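Local coordinates for enolase (alpha proteobacterium BAL199, PDB 3UGV), which probably acts as a magnesium-dependent enzyme of the mandelate racemase/muconate lactonizing branch of the enolase superfamily, its exact substrate not established, at residues F[59-64]-F[73-78]; F[146-151]-F[367-372]. All coordinates share one frame; numbering follows the deposited sequence.

Contact 1. Residues F[59-64]-F[73-78]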
ATOM      1  N   ILE F  59     -39.094  11.055  20.317  1.00 31.17           N
ATOM      2  CA  ILE F  59     -40.038  11.689  19.404  1.00 32.45           C
ATOM      3  C   ILE F  59     -40.925  10.603  18.791  1.00 37.17           C
ATOM      4  O   ILE F  59     -40.438   9.707  18.098  1.00 42.46           O
ATOM      5  CB  ILE F  59     -39.316  12.493  18.310  1.00 31.21           C
ATOM      6  CG1 ILE F  59     -38.551  13.658  18.940  1.00 34.69           C
ATOM      7  CG2 ILE F  59     -40.313  12.997  17.261  1.00 24.22           C
ATOM      8  CD1 ILE F  59     -37.510  14.284  18.031  1.00 35.40           C
ATOM      9  N   LEU F  60     -42.218  10.660  19.091  1.00 40.75           N
ATOM     10  CA  LEU F  60     -43.196   9.721  18.541  1.00 40.37           C
ATOM     11  C   LEU F  60     -43.684  10.224  17.189  1.00 43.06           C
ATOM     12  O   LEU F  60     -44.095  11.371  17.056  1.00 50.42           O
ATOM     13  CB  LEU F  60     -44.390   9.566  19.489  1.00 36.73           C
ATOM     14  CG  LEU F  60     -44.326   8.495  20.582  1.00 37.58           C
ATOM     15  CD1 LEU F  60     -43.124   8.663  21.466  1.00 29.62           C
ATOM     16  CD2 LEU F  60     -45.589   8.514  21.428  1.00 38.91           C
ATOM     17  N   ILE F  61     -43.651   9.355  16.191  1.00 41.28           N
ATOM     18  CA  ILE F  61     -43.956   9.752  14.828  1.00 41.21           C
ATOM     19  C   ILE F  61     -45.126   8.959  14.270  1.00 41.48           C
ATOM     20  O   ILE F  61     -45.119   7.730  14.305  1.00 43.56           O
ATOM     21  CB  ILE F  61     -42.730   9.542  13.925  1.00 42.05           C
ATOM     22  CG1 ILE F  61     -41.603  10.469  14.375  1.00 37.34           C
ATOM     23  CG2 ILE F  61     -43.092   9.748  12.446  1.00 37.72           C
ATOM     24  CD1 ILE F  61     -40.280  10.157  13.740  1.00 38.68           C
ATOM     25  N   ASP F  62     -46.127   9.677  13.761  1.00 45.74           N
ATOM     26  CA  ASP F  62     -47.327   9.077  13.178  1.00 40.77           C
ATOM     27  C   ASP F  62     -47.545   9.560  11.744  1.00 38.98           C
ATOM     28  O   ASP F  62     -47.653  10.756  11.493  1.00 44.10           O
ATOM     29  CB  ASP F  62     -48.556   9.435  14.008  1.00 47.87           C
ATOM     30  CG  ASP F  62     -48.754   8.516  15.196  1.00 52.15           C
ATOM     31  OD1 ASP F  62     -49.283   7.399  14.995  1.00 56.97           O
ATOM     32  OD2 ASP F  62     -48.410   8.924  16.327  1.00 46.07           O
ATOM     33  N   ILE F  63     -47.609   8.620  10.809  1.00 37.35           N
ATOM     34  CA  ILE F  63     -47.871   8.923   9.416  1.00 39.76           C
ATOM     35  C   ILE F  63     -49.333   8.633   9.123  1.00 46.53           C
ATOM     36  O   ILE F  63     -49.866   7.617   9.575  1.00 49.73           O
ATOM     37  CB  ILE F  63     -47.036   8.028   8.485  1.00 42.93           C
ATOM     38  CG1 ILE F  63     -45.550   8.245   8.719  1.00 47.78           C
ATOM     39  CG2 ILE F  63     -47.342   8.338   7.045  1.00 44.02           C
ATOM     40  CD1 ILE F  63     -45.099   9.622   8.360  1.00 55.85           C
ATOM     41  N   GLU F  64     -49.980   9.530   8.383  1.00 49.58           N
ATOM     42  CA  GLU F  64     -51.301   9.266   7.818  1.00 50.18           C
ATOM     43  C   GLU F  64     -51.166   9.103   6.312  1.00 49.21           C
ATOM     44  O   GLU F  64     -50.426   9.853   5.673  1.00 48.74           O
ATOM     45  CB  GLU F  64     -52.264  10.424   8.103  1.00 56.06           C
ATOM     46  CG  GLU F  64     -52.549  10.682   9.577  1.00 65.03           C
ATOM     47  CD  GLU F  64     -53.762  11.587   9.802  1.00 70.24           C
ATOM     48  OE1 GLU F  64     -54.463  11.922   8.818  1.00 70.52           O
ATOM     49  OE2 GLU F  64     -54.013  11.958  10.973  1.00 71.75           O
ATOM     50  N   ALA F  73     -43.439   5.007  14.238  1.00 31.34           N
ATOM     51  CA  ALA F  73     -42.102   4.704  14.732  1.00 27.04           C
ATOM     52  C   ALA F  73     -41.673   5.811  15.690  1.00 34.54           C
ATOM     53  O   ALA F  73     -42.403   6.788  15.909  1.00 36.53           O
ATOM     54  CB  ALA F  73     -41.127   4.586  13.584  1.00 25.26           C
ATOM     55  N   TYR F  74     -40.495   5.670  16.274  1.00 30.92           N
ATOM     56  CA  TYR F  74     -40.032   6.688  17.205  1.00 38.24           C
ATOM     57  C   TYR F  74     -38.540   6.945  17.060  1.00 35.20           C
ATOM     58  O   TYR F  74     -37.801   6.118  16.539  1.00 28.43           O
ATOM     59  CB  TYR F  74     -40.386   6.321  18.654  1.00 34.26           C
ATOM     60  CG  TYR F  74     -39.711   5.067  19.169  1.00 29.87           C
ATOM     61  CD1 TYR F  74     -38.431   5.113  19.720  1.00 30.08           C
ATOM     62  CD2 TYR F  74     -40.353   3.846  19.116  1.00 30.54           C
ATOM     63  CE1 TYR F  74     -37.816   3.966  20.199  1.00 24.65           C
ATOM     64  CE2 TYR F  74     -39.747   2.693  19.584  1.00 32.73           C
ATOM     65  CZ  TYR F  74     -38.483   2.753  20.124  1.00 26.36           C
ATOM     66  OH  TYR F  74     -37.891   1.596  20.598  1.00 34.91           O
ATOM     67  N   LEU F  75     -38.118   8.114  17.516  1.00 35.55           N
ATOM     68  CA  LEU F  75     -36.717   8.481  17.524  1.00 30.19           C
ATOM     69  C   LEU F  75     -36.268   8.584  18.970  1.00 28.82           C
ATOM     70  O   LEU F  75     -37.059   8.944  19.846  1.00 34.66           O
ATOM     71  CB  LEU F  75     -36.519   9.826  16.819  1.00 29.60           C
ATOM     72  CG  LEU F  75     -36.512   9.824  15.294  1.00 28.02           C
ATOM     73  CD1 LEU F  75     -36.717  11.219  14.786  1.00 22.14           C
ATOM     74  CD2 LEU F  75     -35.195   9.287  14.795  1.00 31.99           C
ATOM     75  N   GLU F  76     -35.001   8.258  19.212  1.00 23.14           N
ATOM     76  CA  GLU F  76     -34.393   8.437  20.522  1.00 30.80           C
ATOM     77  C   GLU F  76     -33.157   9.304  20.366  1.00 34.93           C
ATOM     78  O   GLU F  76     -32.048   8.787  20.221  1.00 38.22           O
ATOM     79  CB  GLU F  76     -33.999   7.086  21.116  1.00 30.02           C
ATOM     80  CG  GLU F  76     -35.100   6.059  21.044  1.00 35.43           C
ATOM     81  CD  GLU F  76     -34.731   4.767  21.729  1.00 40.99           C
ATOM     82  OE1 GLU F  76     -34.816   4.713  22.977  1.00 43.37           O
ATOM     83  OE2 GLU F  76     -34.352   3.812  21.017  1.00 40.16           O
ATOM     84  N   PRO F  77     -33.347  10.629  20.408  1.00 28.32           N
ATOM     85  CA  PRO F  77     -32.306  11.609  20.070  1.00 32.14           C
ATOM     86  C   PRO F  77     -31.345  12.014  21.203  1.00 31.57           C
ATOM     87  O   PRO F  77     -30.503  12.882  20.961  1.00 32.60           O
ATOM     88  CB  PRO F  77     -33.117  12.817  19.611  1.00 24.56           C
ATOM     89  CG  PRO F  77     -34.346  12.756  20.463  1.00 24.08           C
ATOM     90  CD  PRO F  77     -34.639  11.274  20.690  1.00 24.62           C
ATOM     91  N   TYR F  78     -31.464  11.421  22.387  1.00 30.88           N
ATOM     92  CA  TYR F  78     -30.477  11.628  23.458  1.00 35.39           C
ATOM     93  C   TYR F  78     -30.594  12.958  24.202  1.00 37.29           C
ATOM     94  O   TYR F  78     -30.736  12.985  25.422  1.00 46.84           O
ATOM     95  CB  TYR F  78     -29.065  11.540  22.896  1.00 34.13           C
ATOM     96  CG  TYR F  78     -28.502  10.155  22.773  1.00 33.19           C
ATOM     97  CD1 TYR F  78     -27.808   9.588  23.827  1.00 40.28           C
ATOM     98  CD2 TYR F  78     -28.630   9.425  21.591  1.00 40.49           C
ATOM     99  CE1 TYR F  78     -27.272   8.323  23.727  1.00 47.98           C
ATOM    100  CE2 TYR F  78     -28.093   8.147  21.473  1.00 41.82           C
ATOM    101  CZ  TYR F  78     -27.411   7.606  22.553  1.00 46.11           C
ATOM    102  OH  TYR F  78     -26.860   6.348  22.489  1.00 49.11           O
TER

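Contact 2. Residues F[146-151]-F[367-372]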
ATOM      1  N   PRO F 146     -45.772  -8.282   8.752  1.00 30.57           N
ATOM      2  CA  PRO F 146     -44.763  -7.771   9.686  1.00 25.65           C
ATOM      3  C   PRO F 146     -43.601  -7.189   8.864  1.00 36.24           C
ATOM      4  O   PRO F 146     -43.385  -7.660   7.746  1.00 34.23           O
ATOM      5  CB  PRO F 146     -44.314  -9.030  10.436  1.00 23.60           C
ATOM      6  CG  PRO F 146     -45.419 -10.053  10.217  1.00 27.87           C
ATOM      7  CD  PRO F 146     -45.958  -9.744   8.860  1.00 28.05           C
ATOM      8  N   LEU F 147     -42.881  -6.189   9.383  1.00 39.11           N
ATOM      9  CA  LEU F 147     -41.800  -5.567   8.610  1.00 28.56           C
ATOM     10  C   LEU F 147     -40.757  -6.587   8.128  1.00 32.31           C
ATOM     11  O   LEU F 147     -40.376  -6.586   6.954  1.00 26.89           O
ATOM     12  CB  LEU F 147     -41.119  -4.442   9.392  1.00 23.94           C
ATOM     13  CG  LEU F 147     -40.034  -3.692   8.605  1.00 25.46           C
ATOM     14  CD1 LEU F 147     -40.619  -2.951   7.411  1.00 16.81           C
ATOM     15  CD2 LEU F 147     -39.254  -2.724   9.507  1.00 22.75           C
ATOM     16  N   CYS F 148     -40.296  -7.455   9.029  1.00 30.25           N
ATOM     17  CA  CYS F 148     -39.299  -8.449   8.646  1.00 30.78           C
ATOM     18  C   CYS F 148     -39.802  -9.303   7.484  1.00 34.33           C
ATOM     19  O   CYS F 148     -39.016  -9.761   6.656  1.00 41.51           O
ATOM     20  CB  CYS F 148     -38.932  -9.338   9.829  1.00 42.02           C
ATOM     21  SG  CYS F 148     -40.330 -10.174  10.588  1.00 39.74           S
ATOM     22  N   THR F 149     -41.114  -9.510   7.426  1.00 32.92           N
ATOM     23  CA  THR F 149     -41.716 -10.279   6.343  1.00 36.96           C
ATOM     24  C   THR F 149     -41.685  -9.493   5.031  1.00 31.67           C
ATOM     25  O   THR F 149     -41.273 -10.008   3.996  1.00 29.70           O
ATOM     26  CB  THR F 149     -43.161 -10.712   6.685  1.00 37.04           C
ATOM     27  OG1 THR F 149     -43.148 -11.502   7.880  1.00 35.14           O
ATOM     28  CG2 THR F 149     -43.747 -11.550   5.556  1.00 31.12           C
ATOM     29  N   LEU F 150     -42.101  -8.237   5.075  1.00 30.82           N
ATOM     30  CA  LEU F 150     -41.989  -7.386   3.897  1.00 36.49           C
ATOM     31  C   LEU F 150     -40.557  -7.370   3.354  1.00 40.84           C
ATOM     32  O   LEU F 150     -40.345  -7.275   2.148  1.00 41.46           O
ATOM     33  CB  LEU F 150     -42.436  -5.962   4.222  1.00 34.67           C
ATOM     34  CG  LEU F 150     -42.315  -4.977   3.056  1.00 31.96           C
ATOM     35  CD1 LEU F 150     -43.493  -5.166   2.136  1.00 42.46           C
ATOM     36  CD2 LEU F 150     -42.253  -3.538   3.546  1.00 30.22           C
ATOM     37  N   LEU F 151     -39.580  -7.470   4.251  1.00 34.14           N
ATOM     38  CA  LEU F 151     -38.173  -7.411   3.873  1.00 26.52           C
ATOM     39  C   LEU F 151     -37.604  -8.759   3.442  1.00 34.72           C
ATOM     40  O   LEU F 151     -36.415  -8.864   3.120  1.00 33.48           O
ATOM     41  CB  LEU F 151     -37.334  -6.838   5.013  1.00 24.61           C
ATOM     42  CG  LEU F 151     -37.584  -5.364   5.314  1.00 32.16           C
ATOM     43  CD1 LEU F 151     -36.742  -4.914   6.494  1.00 33.64           C
ATOM     44  CD2 LEU F 151     -37.326  -4.514   4.061  1.00 27.49           C
ATOM     45  N   LEU F 367     -35.083 -11.744  21.948  1.00 29.47           N
ATOM     46  CA  LEU F 367     -36.247 -10.882  21.751  1.00 32.22           C
ATOM     47  C   LEU F 367     -37.131 -11.483  20.654  1.00 36.47           C
ATOM     48  O   LEU F 367     -36.659 -11.777  19.557  1.00 39.81           O
ATOM     49  CB  LEU F 367     -35.814  -9.463  21.358  1.00 31.01           C
ATOM     50  CG  LEU F 367     -36.905  -8.391  21.398  1.00 29.21           C
ATOM     51  CD1 LEU F 367     -37.338  -8.147  22.848  1.00 34.46           C
ATOM     52  CD2 LEU F 367     -36.473  -7.080  20.734  1.00 20.41           C
ATOM     53  N   ILE F 368     -38.409 -11.677  20.963  1.00 39.04           N
ATOM     54  CA  ILE F 368     -39.349 -12.326  20.050  1.00 27.55           C
ATOM     55  C   ILE F 368     -40.041 -11.306  19.155  1.00 25.65           C
ATOM     56  O   ILE F 368     -40.708 -10.415  19.655  1.00 32.94           O
ATOM     57  CB  ILE F 368     -40.447 -13.068  20.833  1.00 25.73           C
ATOM     58  CG1 ILE F 368     -39.834 -14.167  21.704  1.00 38.62           C
ATOM     59  CG2 ILE F 368     -41.475 -13.648  19.870  1.00 30.86           C
ATOM     60  CD1 ILE F 368     -38.911 -15.113  20.935  1.00 42.19           C
ATOM     61  N   VAL F 369     -39.869 -11.419  17.839  1.00 26.02           N
ATOM     62  CA  VAL F 369     -40.562 -10.525  16.910  1.00 28.14           C
ATOM     63  C   VAL F 369     -41.971 -11.060  16.745  1.00 33.21           C
ATOM     64  O   VAL F 369     -42.142 -12.211  16.351  1.00 31.93           O
ATOM     65  CB  VAL F 369     -39.910 -10.473  15.501  1.00 34.84           C
ATOM     66  CG1 VAL F 369     -40.745  -9.599  14.574  1.00 29.08           C
ATOM     67  CG2 VAL F 369     -38.480  -9.961  15.559  1.00 39.21           C
ATOM     68  N   PRO F 370     -42.983 -10.230  17.045  1.00 32.28           N
ATOM     69  CA  PRO F 370     -44.385 -10.669  17.054  1.00 37.28           C
ATOM     70  C   PRO F 370     -44.963 -10.714  15.645  1.00 41.67           C
ATOM     71  O   PRO F 370     -44.556  -9.933  14.783  1.00 35.84           O
ATOM     72  CB  PRO F 370     -45.080  -9.564  17.843  1.00 33.48           C
ATOM     73  CG  PRO F 370     -44.303  -8.332  17.470  1.00 37.80           C
ATOM     74  CD  PRO F 370     -42.855  -8.793  17.353  1.00 33.98           C
ATOM     75  N   ASP F 371     -45.907 -11.618  15.413  1.00 39.81           N
ATOM     76  CA  ASP F 371     -46.562 -11.687  14.121  1.00 44.42           C
ATOM     77  C   ASP F 371     -47.648 -10.614  14.040  1.00 50.94           C
ATOM     78  O   ASP F 371     -48.837 -10.927  14.043  1.00 57.86           O
ATOM     79  CB  ASP F 371     -47.156 -13.078  13.894  1.00 53.19           C
ATOM     80  CG  ASP F 371     -47.185 -13.473  12.422  1.00 65.75           C
ATOM     81  OD1 ASP F 371     -47.281 -12.582  11.548  1.00 60.53           O
ATOM     82  OD2 ASP F 371     -47.110 -14.686  12.139  1.00 76.95           O
ATOM     83  N   LYS F 372     -47.234  -9.349  13.996  1.00 45.01           N
ATOM     84  CA  LYS F 372     -48.154  -8.232  13.787  1.00 38.96           C
ATOM     85  C   LYS F 372     -47.675  -7.429  12.585  1.00 42.69           C
ATOM     86  O   LYS F 372     -46.506  -7.501  12.226  1.00 55.45           O
ATOM     87  CB  LYS F 372     -48.250  -7.354  15.038  1.00 35.65           C
ATOM     88  CG  LYS F 372     -48.653  -8.129  16.285  1.00 46.31           C
ATOM     89  CD  LYS F 372     -49.100  -7.217  17.419  1.00 59.07           C
ATOM     90  CE  LYS F 372     -47.935  -6.626  18.198  1.00 62.93           C
ATOM     91  NZ  LYS F 372     -48.426  -5.784  19.333  1.00 66.57           N
TER

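Contact 1. Residues F[59-64]-F[73-78]
A73 pairs with I61 within the antiparallel hairpin of strands 52-65 and 71-75, one step past the I63-G71 bond nearer the turn; strand 71-75 forms one edge of the three-stranded sheet in the N-terminal domain of this enolase-superfamily chain. A73 and I61 are a hydrogen-bonded pair: I61 N reaches A73 O at 2.9 Å, and A73 N returns a longer bond of 3.2 Å to I61 O. Y74 faces L60 in the next, non-hydrogen-bonded pair, their CA atoms 4.6 Å apart. Here Y74 CA lies 3.2 Å from I59 O, close enough for a CA-H...O contact. With chi1 at 64°, the ring of Y74 is placed between its own N and carbonyl carbon; it leads away from strand 59-64, and its hydroxyl is hydrogen-bonded to E331. L75 restores the hydrogen-bonded pattern opposite I59: L75 N donates to I59 O at 2.9 Å and I59 N returns a bond to L75 O at 3.0 Å. The side chains of I59, I61, A73 and L75 share the apolar face of the sheet, against which helix 123-142 packs, M133 touching both A73 and L75; helix 83-97 covers I59 through M83, L86 and L90. On this face I61 and L75 meet at an angle, methyl to methyl, I61 CD1 being 3.9 Å from L75 CD1. Beyond the strand, P77 directs its CB toward strand 59-64, and its ring atom CG lies 4.3 Å from I59 CD1.

Contact 2. Residues F[146-151]-F[367-372]
What is probably the junction between the capping and barrel domains is bridged where P146, the N-cap residue of the short helix 147-150, lies against the loop that follows strand 366-368. The pyrrolidine ring of P146 does most of the touching. Its CB is 3.2 Å from K372 O, and P146 CA comes to 3.1 Å from the same oxygen in a CA-H...O contact with an angle of 122° at the hydrogen, so one carbonyl is met by neighbouring carbons of the proline. No conventional hydrogen bond crosses between the segments. The third ring carbon, P146 CG, lies 3.4 Å from D371 OD1. Although the CB of D371 is directed away from 146-151, chi1 of -150° swings the carboxylate round until OD1 reaches the proline. The backbone is tightly turned at this point: D371 is the centre of an inverse gamma turn, in which K372 N makes a weak bond of 2.9 Å to P370 O.

In the modular architecture of the enolase superfamily, an N-terminal capping domain packs on a modified TIM barrel; 146-151 probably belongs with the former and 367-372 with the latter. A second, apolar touch lies two residues further along, in the helix, where C148 SG stands 4.0 Å from V369 CG1. The V369 methyl is carried there anti to its own N (chi1 176°). Helix 330-337 lies beside this pair: H335 ND1 is hydrogen-bonded to C148 N, and both H335 and A334 touch V369. The first turn of helix 147-150 is closed by L150 N bonding to P146 O at 3.0 Å.

Overall arrangement
Contact 1 is buried throughout and lies within the N-terminal domain, joining two sequence-adjacent strands of one sheet; contact 2 is only partly buried and brings together segments more than 200 residues apart, probably one from each domain. The centres of contacts 1 and 2 are 19 Å apart, and the nearest atoms of contacts 1 and 2 are about 9 Å apart, so they do not touch. Helix 123-142 links them, packing on the apolar strand face at 59-64/73-78 and, through W136 and L139, on leucines of 146-151. The chemistry follows location: four backbone hydrogen bonds and 325 Å² of buried surface within the sheet, against 174 Å² of proline-to-oxygen and thiol-to-methyl packing at the probable domain junction.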